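Local coordinates for protein putative amidohydrolase (Unidentified, PDB 3MKV) that probably acts as a zinc-dependent prolidase of the amidohydrolase superfamily, cleaving peptide bonds to C-terminal proline in dipeptides, at residues Thr325-Leu328 with Gly329-Arg333; Val351-Ala355 with Thr356-Ala360; Asn256-Asp260 with Glu261-Leu265. All coordinates share one frame; numbering follows the deposited sequence.

Contact 1: residues Thr325-Leu328 with Gly329-Arg333. With ZN (zinc ion), chain I.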
ATOM      1  N   THR A 325      -4.258   3.051  42.480  1.00 50.86           N
ATOM      2  CA  THR A 325      -5.653   2.646  42.548  1.00 49.59           C
ATOM      3  C   THR A 325      -6.107   1.821  41.338  1.00 52.26           C
ATOM      4  O   THR A 325      -6.719   0.760  41.509  1.00 53.80           O
ATOM      5  CB  THR A 325      -6.596   3.872  42.786  1.00 53.29           C
ATOM      6  OG1 THR A 325      -6.431   4.832  41.734  1.00 54.52           O
ATOM      7  CG2 THR A 325      -6.292   4.548  44.140  1.00 43.19           C
ATOM      8  N   ASP A 326      -5.827   2.315  40.128  1.00 48.95           N
ATOM      9  CA  ASP A 326      -6.146   1.598  38.880  1.00 46.48           C
ATOM     10  C   ASP A 326      -7.638   1.314  38.694  1.00 49.30           C
ATOM     11  O   ASP A 326      -8.021   0.211  38.301  1.00 53.10           O
ATOM     12  CB  ASP A 326      -5.358   0.281  38.793  1.00 46.40           C
ATOM     13  CG  ASP A 326      -5.391  -0.339  37.400  1.00 53.09           C
ATOM     14  OD1 ASP A 326      -5.606   0.398  36.413  1.00 64.39           O
ATOM     15  OD2 ASP A 326      -5.200  -1.572  37.289  1.00 55.88           O
ATOM     16  N   LEU A 327      -8.477   2.308  38.954  1.00 49.87           N
ATOM     17  CA  LEU A 327      -9.930   2.133  38.868  1.00 46.66           C
ATOM     18  C   LEU A 327     -10.511   2.508  37.494  1.00 48.35           C
ATOM     19  O   LEU A 327      -9.936   3.325  36.768  1.00 52.64           O
ATOM     20  CB  LEU A 327     -10.616   2.936  39.980  1.00 39.74           C
ATOM     21  CG  LEU A 327     -10.394   2.431  41.417  1.00 45.21           C
ATOM     22  CD1 LEU A 327     -10.597   3.523  42.449  1.00 42.95           C
ATOM     23  CD2 LEU A 327     -11.278   1.224  41.734  1.00 45.10           C
ATOM     24  N   LEU A 328     -11.669   1.934  37.164  1.00 53.00           N
ATOM     25  CA  LEU A 328     -12.302   2.126  35.856  1.00 55.18           C
ATOM     26  C   LEU A 328     -13.722   2.663  35.974  1.00 58.75           C
ATOM     27  O   LEU A 328     -14.409   2.410  36.955  1.00 69.25           O
ATOM     28  CB  LEU A 328     -12.346   0.804  35.078  1.00 56.21           C
ATOM     29  CG  LEU A 328     -11.084  -0.070  35.064  1.00 60.84           C
ATOM     30  CD1 LEU A 328     -11.371  -1.420  34.444  1.00 63.79           C
ATOM     31  CD2 LEU A 328      -9.924   0.618  34.340  1.00 57.23           C
ATOM     32  N   GLY A 329     -14.162   3.395  34.958  1.00 60.73           N
ATOM     33  CA  GLY A 329     -15.555   3.829  34.859  1.00 59.86           C
ATOM     34  C   GLY A 329     -16.129   4.465  36.110  1.00 62.02           C
ATOM     35  O   GLY A 329     -15.589   5.440  36.634  1.00 64.01           O
ATOM     36  N   GLU A 330     -17.235   3.902  36.554  1.00 62.85           N
ATOM     37  CA  GLU A 330     -17.986   4.338  37.708  1.00 63.54           C
ATOM     38  C   GLU A 330     -17.196   4.212  38.989  1.00 60.04           C
ATOM     39  O   GLU A 330     -17.366   4.988  39.908  1.00 64.29           O
ATOM     40  CB  GLU A 330     -19.270   3.528  37.811  1.00 63.59           C
ATOM     41  CG  GLU A 330     -20.306   3.840  36.750  1.00 79.47           C
ATOM     42  CD  GLU A 330     -20.112   3.089  35.432  1.00 89.42           C
ATOM     43  OE1 GLU A 330     -19.067   2.444  35.217  1.00 77.70           O
ATOM     44  OE2 GLU A 330     -21.032   3.152  34.597  1.00 92.99           O
ATOM     45  N   ALA A 331     -16.377   3.178  39.045  1.00 55.19           N
ATOM     46  CA  ALA A 331     -15.602   2.808  40.231  1.00 51.74           C
ATOM     47  C   ALA A 331     -14.505   3.807  40.567  1.00 54.79           C
ATOM     48  O   ALA A 331     -14.013   3.846  41.701  1.00 56.89           O
ATOM     49  CB  ALA A 331     -15.001   1.446  40.045  1.00 53.56           C
ATOM     50  N   GLN A 332     -14.098   4.595  39.577  1.00 53.21           N
ATOM     51  CA  GLN A 332     -13.126   5.645  39.811  1.00 51.60           C
ATOM     52  C   GLN A 332     -13.465   6.431  41.069  1.00 50.83           C
ATOM     53  O   GLN A 332     -12.589   7.033  41.686  1.00 55.45           O
ATOM     54  CB  GLN A 332     -13.049   6.596  38.617  1.00 49.60           C
ATOM     55  CG  GLN A 332     -12.522   5.946  37.353  1.00 60.26           C
ATOM     56  CD  GLN A 332     -11.380   6.725  36.720  1.00 60.38           C
ATOM     57  OE1 GLN A 332     -10.691   7.490  37.393  1.00 69.31           O
ATOM     58  NE2 GLN A 332     -11.162   6.517  35.424  1.00 57.91           N
ATOM     59  N   ARG A 333     -14.735   6.435  41.456  1.00 50.67           N
ATOM     60  CA  ARG A 333     -15.139   7.228  42.617  1.00 56.58           C
ATOM     61  C   ARG A 333     -14.549   6.692  43.932  1.00 55.09           C
ATOM     62  O   ARG A 333     -14.551   7.393  44.953  1.00 49.15           O
ATOM     63  CB  ARG A 333     -16.655   7.277  42.727  1.00 59.14           C
ATOM     64  CG  ARG A 333     -17.196   6.406  43.839  1.00 65.87           C
ATOM     65  CD  ARG A 333     -17.705   5.079  43.335  1.00 73.80           C
ATOM     66  NE  ARG A 333     -19.149   5.115  43.135  1.00 75.13           N
ATOM     67  CZ  ARG A 333     -19.950   4.061  43.268  1.00 81.83           C
ATOM     68  NH1 ARG A 333     -19.454   2.877  43.613  1.00 69.08           N
ATOM     69  NH2 ARG A 333     -21.256   4.195  43.062  1.00 88.57           N
TER
HETATM   70 ZN    ZN I 425      -3.712   0.217  34.968  1.00 59.68          ZN
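With chi1 at -69°, Leu-327 sets CG beside its own backbone N and across from its carbonyl carbon, and its two methyl branches come to lie against the peptide of Ala-331. CD1 stands 3.5 Å from Ala-331 O, while CD2 packs on the methyl of Ala-331 at 4.1 Å from its CB. The segment belongs to the loop that, in amidohydrolase barrels, follows the last barrel strand and presents the metal-binding aspartate, here Asp-326. After Leu-328 the chain reverses in a tight turn close to type II', with Gly-329 at a positive phi of 49°, a value that favours glycine. Two amides converge on Leu-328 O, Ala-331 N at 3.0 Å and Gln-332 N at 3.4 Å. Both bonds are weak, the first because its N-H...O angle is only 126°; the 3-10 segment begins at Ala-331. Gln-332 lays CG 3.7 Å from Leu-327 O and then bends at its second torsion; its NE2 donates to His-67 O and Ala-70 O, tying the turn to the backbone of the zinc ligand His-67 and to Ala-70. Val-278 and Ala-282 of helix 277-286 cover Leu-327 and Ala-331 respectively. At the other end of the segment, Asp-326 OD1 binds zinc at 2.4 Å, together with His-65, His-67 and the carboxylated Lys-193, whereas Asp-326 OD2 stays 3.3 Å from the metal.

Contact 2: residues Val351-Ala355 with Thr356-Ala360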
ATOM      1  N   VAL A 351       1.132   4.033  55.115  1.00 59.92           N
ATOM      2  CA  VAL A 351       0.355   4.252  53.905  1.00 54.24           C
ATOM      3  C   VAL A 351       0.397   5.707  53.450  1.00 54.04           C
ATOM      4  O   VAL A 351       0.328   5.977  52.249  1.00 56.90           O
ATOM      5  CB  VAL A 351      -1.107   3.772  54.021  1.00 56.51           C
ATOM      6  CG1 VAL A 351      -1.252   2.730  55.127  1.00 48.33           C
ATOM      7  CG2 VAL A 351      -2.033   4.947  54.237  1.00 55.18           C
ATOM      8  N   ILE A 352       0.516   6.647  54.384  1.00 54.36           N
ATOM      9  CA  ILE A 352       0.608   8.048  53.981  1.00 55.20           C
ATOM     10  C   ILE A 352       1.957   8.320  53.335  1.00 54.99           C
ATOM     11  O   ILE A 352       2.060   9.109  52.397  1.00 54.66           O
ATOM     12  CB  ILE A 352       0.395   9.039  55.141  1.00 59.81           C
ATOM     13  CG1 ILE A 352      -1.094   9.299  55.371  1.00 54.67           C
ATOM     14  CG2 ILE A 352       1.065  10.374  54.804  1.00 61.02           C
ATOM     15  CD1 ILE A 352      -1.813   8.154  56.003  1.00 64.07           C
ATOM     16  N   ALA A 353       2.986   7.655  53.847  1.00 58.03           N
ATOM     17  CA  ALA A 353       4.319   7.737  53.275  1.00 56.16           C
ATOM     18  C   ALA A 353       4.223   7.282  51.830  1.00 56.41           C
ATOM     19  O   ALA A 353       4.891   7.807  50.942  1.00 54.78           O
ATOM     20  CB  ALA A 353       5.264   6.849  54.052  1.00 58.65           C
ATOM     21  N   SER A 354       3.365   6.292  51.612  1.00 56.10           N
ATOM     22  CA  SER A 354       3.130   5.731  50.295  1.00 53.49           C
ATOM     23  C   SER A 354       2.674   6.771  49.301  1.00 56.69           C
ATOM     24  O   SER A 354       3.216   6.867  48.193  1.00 57.71           O
ATOM     25  CB  SER A 354       2.062   4.654  50.384  1.00 46.50           C
ATOM     26  OG  SER A 354       2.671   3.390  50.337  1.00 55.02           O
ATOM     27  N   ALA A 355       1.661   7.535  49.708  1.00 56.29           N
ATOM     28  CA  ALA A 355       0.967   8.448  48.817  1.00 46.92           C
ATOM     29  C   ALA A 355       1.652   9.790  48.763  1.00 50.80           C
ATOM     30  O   ALA A 355       1.090  10.747  48.227  1.00 53.11           O
ATOM     31  CB  ALA A 355      -0.449   8.619  49.249  1.00 43.68           C
ATOM     32  N   THR A 356       2.869   9.855  49.295  1.00 49.09           N
ATOM     33  CA  THR A 356       3.555  11.129  49.436  1.00 54.53           C
ATOM     34  C   THR A 356       5.036  11.016  49.089  1.00 57.12           C
ATOM     35  O   THR A 356       5.411  11.121  47.922  1.00 62.20           O
ATOM     36  CB  THR A 356       3.364  11.739  50.867  1.00 57.69           C
ATOM     37  OG1 THR A 356       3.694  10.759  51.861  1.00 59.77           O
ATOM     38  CG2 THR A 356       1.915  12.201  51.083  1.00 40.58           C
ATOM     39  N   ILE A 357       5.880  10.799  50.092  1.00 57.67           N
ATOM     40  CA  ILE A 357       7.317  10.814  49.855  1.00 56.65           C
ATOM     41  C   ILE A 357       7.802   9.637  49.014  1.00 55.97           C
ATOM     42  O   ILE A 357       8.742   9.782  48.237  1.00 51.22           O
ATOM     43  CB  ILE A 357       8.145  10.900  51.162  1.00 60.29           C
ATOM     44  CG1 ILE A 357       7.745   9.802  52.144  1.00 61.01           C
ATOM     45  CG2 ILE A 357       8.030  12.283  51.783  1.00 53.28           C
ATOM     46  CD1 ILE A 357       8.674   9.721  53.338  1.00 58.57           C
ATOM     47  N   VAL A 358       7.170   8.480  49.171  1.00 51.13           N
ATOM     48  CA  VAL A 358       7.550   7.319  48.394  1.00 50.09           C
ATOM     49  C   VAL A 358       7.171   7.539  46.939  1.00 53.30           C
ATOM     50  O   VAL A 358       8.000   7.389  46.033  1.00 51.74           O
ATOM     51  CB  VAL A 358       6.884   6.029  48.915  1.00 53.48           C
ATOM     52  CG1 VAL A 358       7.372   4.828  48.111  1.00 54.02           C
ATOM     53  CG2 VAL A 358       7.169   5.830  50.411  1.00 47.17           C
ATOM     54  N   SER A 359       5.913   7.909  46.721  1.00 53.90           N
ATOM     55  CA  SER A 359       5.434   8.216  45.380  1.00 53.13           C
ATOM     56  C   SER A 359       6.236   9.341  44.727  1.00 51.79           C
ATOM     57  O   SER A 359       6.553   9.273  43.545  1.00 49.32           O
ATOM     58  CB  SER A 359       3.952   8.570  45.418  1.00 54.27           C
ATOM     59  OG  SER A 359       3.179   7.412  45.636  1.00 49.29           O
ATOM     60  N   ALA A 360       6.568  10.372  45.499  1.00 53.52           N
ATOM     61  CA  ALA A 360       7.372  11.478  44.989  1.00 56.03           C
ATOM     62  C   ALA A 360       8.734  10.973  44.515  1.00 59.53           C
ATOM     63  O   ALA A 360       9.316  11.480  43.554  1.00 56.48           O
ATOM     64  CB  ALA A 360       7.543  12.534  46.057  1.00 58.45           C
TER
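Thr-356 turns its hydroxyl back onto the preceding helical turn: chi1 of 51° places OG1 between the backbone N and the carbonyl carbon, facing Ile-352 O. The OG1 to Ile-352 O separation of 2.4 Å is too short to be taken literally, so the hydrogen bond is plausible but its length doubtful. CG2 of Thr-356 instead lies over its own preceding peptide, 3.3 Å from Ala-355 O. Ser-359 repeats the back-bonding habit with another rotamer. Its OG, beside the backbone N and across from the carbonyl carbon, reaches Ser-354 O at 2.6 Å in the carbonyl plane. Ser-359 N meets that same oxygen from above the plane at 3.2 Å, so one carbonyl is gripped by two donors of a single residue. On the partly exposed flank, the Ala-353 methyl touches two branched neighbours, with CB 4.3 Å from Ile-357 CG1 and 4.2 Å from Val-358 CG2. The backbone is wider than an alpha-helix here: Val-358 N bonds Ala-353 O at 3.0 Å and 165°, a five-residue step, while Thr-356 N gives Ala-353 O only a weak bond. The short axes on the two sides of this irregularity diverge by 35°. Ser-359 and Ala-360 rest on Ile-62 of strand 56-63, and Phe-339 of helix 337-343 packs on Ala-355. The arrangement is that of a pi-type turn kinking an outer helix, 348-362, of the TIM barrel.

Contact 3: residues Asn256-Asp260 with Glu261-Leu265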
ATOM      1  N   ASN A 256       0.557  -8.574  42.481  1.00 54.38           N
ATOM      2  CA  ASN A 256      -0.331  -9.301  43.377  1.00 59.35           C
ATOM      3  C   ASN A 256       0.177 -10.657  43.866  1.00 61.75           C
ATOM      4  O   ASN A 256       0.084 -10.969  45.059  1.00 64.22           O
ATOM      5  CB  ASN A 256      -1.699  -9.492  42.727  1.00 58.91           C
ATOM      6  CG  ASN A 256      -2.507  -8.212  42.670  1.00 62.28           C
ATOM      7  OD1 ASN A 256      -2.032  -7.174  42.196  1.00 65.25           O
ATOM      8  ND2 ASN A 256      -3.748  -8.286  43.134  1.00 55.69           N
ATOM      9  N   LEU A 257       0.690 -11.466  42.946  1.00 60.35           N
ATOM     10  CA  LEU A 257       1.092 -12.835  43.268  1.00 58.57           C
ATOM     11  C   LEU A 257       2.587 -12.939  43.548  1.00 58.35           C
ATOM     12  O   LEU A 257       3.182 -14.003  43.428  1.00 63.22           O
ATOM     13  CB  LEU A 257       0.694 -13.780  42.135  1.00 55.56           C
ATOM     14  CG  LEU A 257      -0.820 -13.799  41.905  1.00 59.39           C
ATOM     15  CD1 LEU A 257      -1.195 -14.572  40.647  1.00 55.55           C
ATOM     16  CD2 LEU A 257      -1.528 -14.369  43.127  1.00 63.39           C
ATOM     17  N   ILE A 258       3.197 -11.824  43.913  1.00 58.79           N
ATOM     18  CA  ILE A 258       4.616 -11.825  44.213  1.00 59.93           C
ATOM     19  C   ILE A 258       4.881 -12.753  45.393  1.00 62.68           C
ATOM     20  O   ILE A 258       4.004 -12.973  46.232  1.00 59.44           O
ATOM     21  CB  ILE A 258       5.117 -10.400  44.536  1.00 58.43           C
ATOM     22  CG1 ILE A 258       6.640 -10.371  44.621  1.00 50.22           C
ATOM     23  CG2 ILE A 258       4.486  -9.876  45.823  1.00 45.24           C
ATOM     24  CD1 ILE A 258       7.206  -8.963  44.596  1.00 46.92           C
ATOM     25  N   ASP A 259       6.093 -13.292  45.452  1.00 65.15           N
ATOM     26  CA  ASP A 259       6.492 -14.149  46.559  1.00 67.82           C
ATOM     27  C   ASP A 259       7.713 -13.587  47.285  1.00 69.81           C
ATOM     28  O   ASP A 259       8.426 -12.731  46.751  1.00 69.20           O
ATOM     29  CB  ASP A 259       6.771 -15.568  46.062  1.00 67.65           C
ATOM     30  CG  ASP A 259       7.947 -15.630  45.107  1.00 75.16           C
ATOM     31  OD1 ASP A 259       8.580 -14.574  44.863  1.00 67.30           O
ATOM     32  OD2 ASP A 259       8.240 -16.739  44.603  1.00 81.28           O
ATOM     33  N   ASP A 260       7.946 -14.070  48.504  1.00 71.99           N
ATOM     34  CA  ASP A 260       9.076 -13.620  49.315  1.00 69.90           C
ATOM     35  C   ASP A 260      10.347 -13.478  48.493  1.00 68.80           C
ATOM     36  O   ASP A 260      11.050 -12.465  48.579  1.00 69.76           O
ATOM     37  CB  ASP A 260       9.326 -14.600  50.456  1.00 70.86           C
ATOM     38  CG  ASP A 260       8.157 -14.681  51.414  1.00 89.82           C
ATOM     39  OD1 ASP A 260       7.503 -15.746  51.468  1.00101.72           O
ATOM     40  OD2 ASP A 260       7.878 -13.675  52.103  1.00 98.13           O
ATOM     41  N   GLU A 261      10.644 -14.503  47.701  1.00 65.16           N
ATOM     42  CA  GLU A 261      11.886 -14.547  46.942  1.00 64.77           C
ATOM     43  C   GLU A 261      11.979 -13.422  45.903  1.00 64.99           C
ATOM     44  O   GLU A 261      13.045 -12.826  45.710  1.00 64.14           O
ATOM     45  CB  GLU A 261      12.050 -15.908  46.274  1.00 64.49           C
ATOM     46  CG  GLU A 261      13.333 -16.030  45.467  1.00 78.45           C
ATOM     47  CD  GLU A 261      13.324 -17.219  44.517  1.00 89.91           C
ATOM     48  OE1 GLU A 261      13.802 -17.062  43.373  1.00 93.13           O
ATOM     49  OE2 GLU A 261      12.840 -18.306  44.913  1.00 92.24           O
ATOM     50  N   THR A 262      10.864 -13.142  45.232  1.00 61.63           N
ATOM     51  CA  THR A 262      10.829 -12.082  44.237  1.00 60.75           C
ATOM     52  C   THR A 262      10.771 -10.732  44.933  1.00 60.80           C
ATOM     53  O   THR A 262      11.377  -9.756  44.475  1.00 59.16           O
ATOM     54  CB  THR A 262       9.623 -12.225  43.300  1.00 60.72           C
ATOM     55  OG1 THR A 262       9.576 -13.557  42.788  1.00 58.60           O
ATOM     56  CG2 THR A 262       9.729 -11.255  42.138  1.00 61.21           C
ATOM     57  N   ALA A 263      10.039 -10.676  46.042  1.00 60.50           N
ATOM     58  CA  ALA A 263       9.972  -9.453  46.836  1.00 64.69           C
ATOM     59  C   ALA A 263      11.381  -9.020  47.175  1.00 65.04           C
ATOM     60  O   ALA A 263      11.718  -7.841  47.091  1.00 65.79           O
ATOM     61  CB  ALA A 263       9.169  -9.681  48.110  1.00 66.56           C
ATOM     62  N   ARG A 264      12.205  -9.996  47.550  1.00 68.60           N
ATOM     63  CA  ARG A 264      13.591  -9.737  47.899  1.00 68.16           C
ATOM     64  C   ARG A 264      14.356  -9.145  46.728  1.00 64.60           C
ATOM     65  O   ARG A 264      15.079  -8.168  46.885  1.00 68.16           O
ATOM     66  CB  ARG A 264      14.281 -11.014  48.397  1.00 71.30           C
ATOM     67  CG  ARG A 264      14.074 -11.298  49.885  1.00 75.79           C
ATOM     68  CD  ARG A 264      15.162 -12.232  50.451  1.00 81.61           C
ATOM     69  NE  ARG A 264      15.100 -13.576  49.875  1.00 80.00           N
ATOM     70  CZ  ARG A 264      14.135 -14.457  50.136  1.00 79.38           C
ATOM     71  NH1 ARG A 264      13.142 -14.141  50.961  1.00 79.62           N
ATOM     72  NH2 ARG A 264      14.154 -15.650  49.561  1.00 77.64           N
ATOM     73  N   LEU A 265      14.190  -9.740  45.553  1.00 66.67           N
ATOM     74  CA  LEU A 265      14.918  -9.323  44.354  1.00 63.45           C
ATOM     75  C   LEU A 265      14.590  -7.888  43.952  1.00 60.54           C
ATOM     76  O   LEU A 265      15.474  -7.112  43.573  1.00 61.83           O
ATOM     77  CB  LEU A 265      14.607 -10.277  43.203  1.00 64.61           C
ATOM     78  CG  LEU A 265      15.271  -9.957  41.867  1.00 65.43           C
ATOM     79  CD1 LEU A 265      16.702 -10.479  41.832  1.00 60.07           C
ATOM     80  CD2 LEU A 265      14.449 -10.551  40.735  1.00 65.93           C
TER
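Ile-258 begins the contact, its extended chain laying CD1 3.6 Å from Ala-263 CA while CG1 passes the CB of Thr-262. Next comes Asp-259, the N-cap of helix 260-269. Its chi1 of 64° swings the carboxylate between backbone N and carbonyl carbon, where OD1 takes Thr-262 N at 2.7 Å and Thr-262 OG1 at 2.5 Å. Both donors use the syn side of OD1 but approach from opposite faces of the carboxylate plane, 31° and 28° out of it, and this double grip probably fixes the rotation of the group. The carbonyl of Asp-259 starts the regular helix pattern, with Ala-263 N only 2.7 Å from Asp-259 O. Asp-260 continues it through Arg-264 N, 2.9 Å from Asp-260 O. That oxygen also lies over one face of the Arg-264 guanidinium, whose chain bends back at its third torsion and has Glu-261 CA 3.6 Å above its plane, offset toward the rim. The Asp-260 carboxylate turns elsewhere, to a salt bridge with Arg-316. The capped start thus follows strand 251-254 and wedges between two helices: 238-246, where Pro-238 and Ile-241 meet Thr-262, and 307-317, where Ile-313 meets Ala-263.

In the fold
From the N terminus the order is contact 3, contact 1, contact 2. Each joins adjoining segments, so none encloses a long loop; they run in series, without nesting or crossing. Contact 3 turns the chain from strand 251-254, which ends at the zinc ligand His-254, into helix 260-269. Contact 1 lies between helices 307-317 and 337-343 and brings Asp-326 to the other zinc site. Contact 2 follows on helix 348-362, against strand 56-63, which leads to His-65. Centres of contacts 1 and 2 are 20 Å apart, and those of contacts 1 and 3 are 26 Å apart; no pair touches. Contacts 3 and 1 thus sit by zinc ligands, while contact 2 packs an outer helix on strand 56-63.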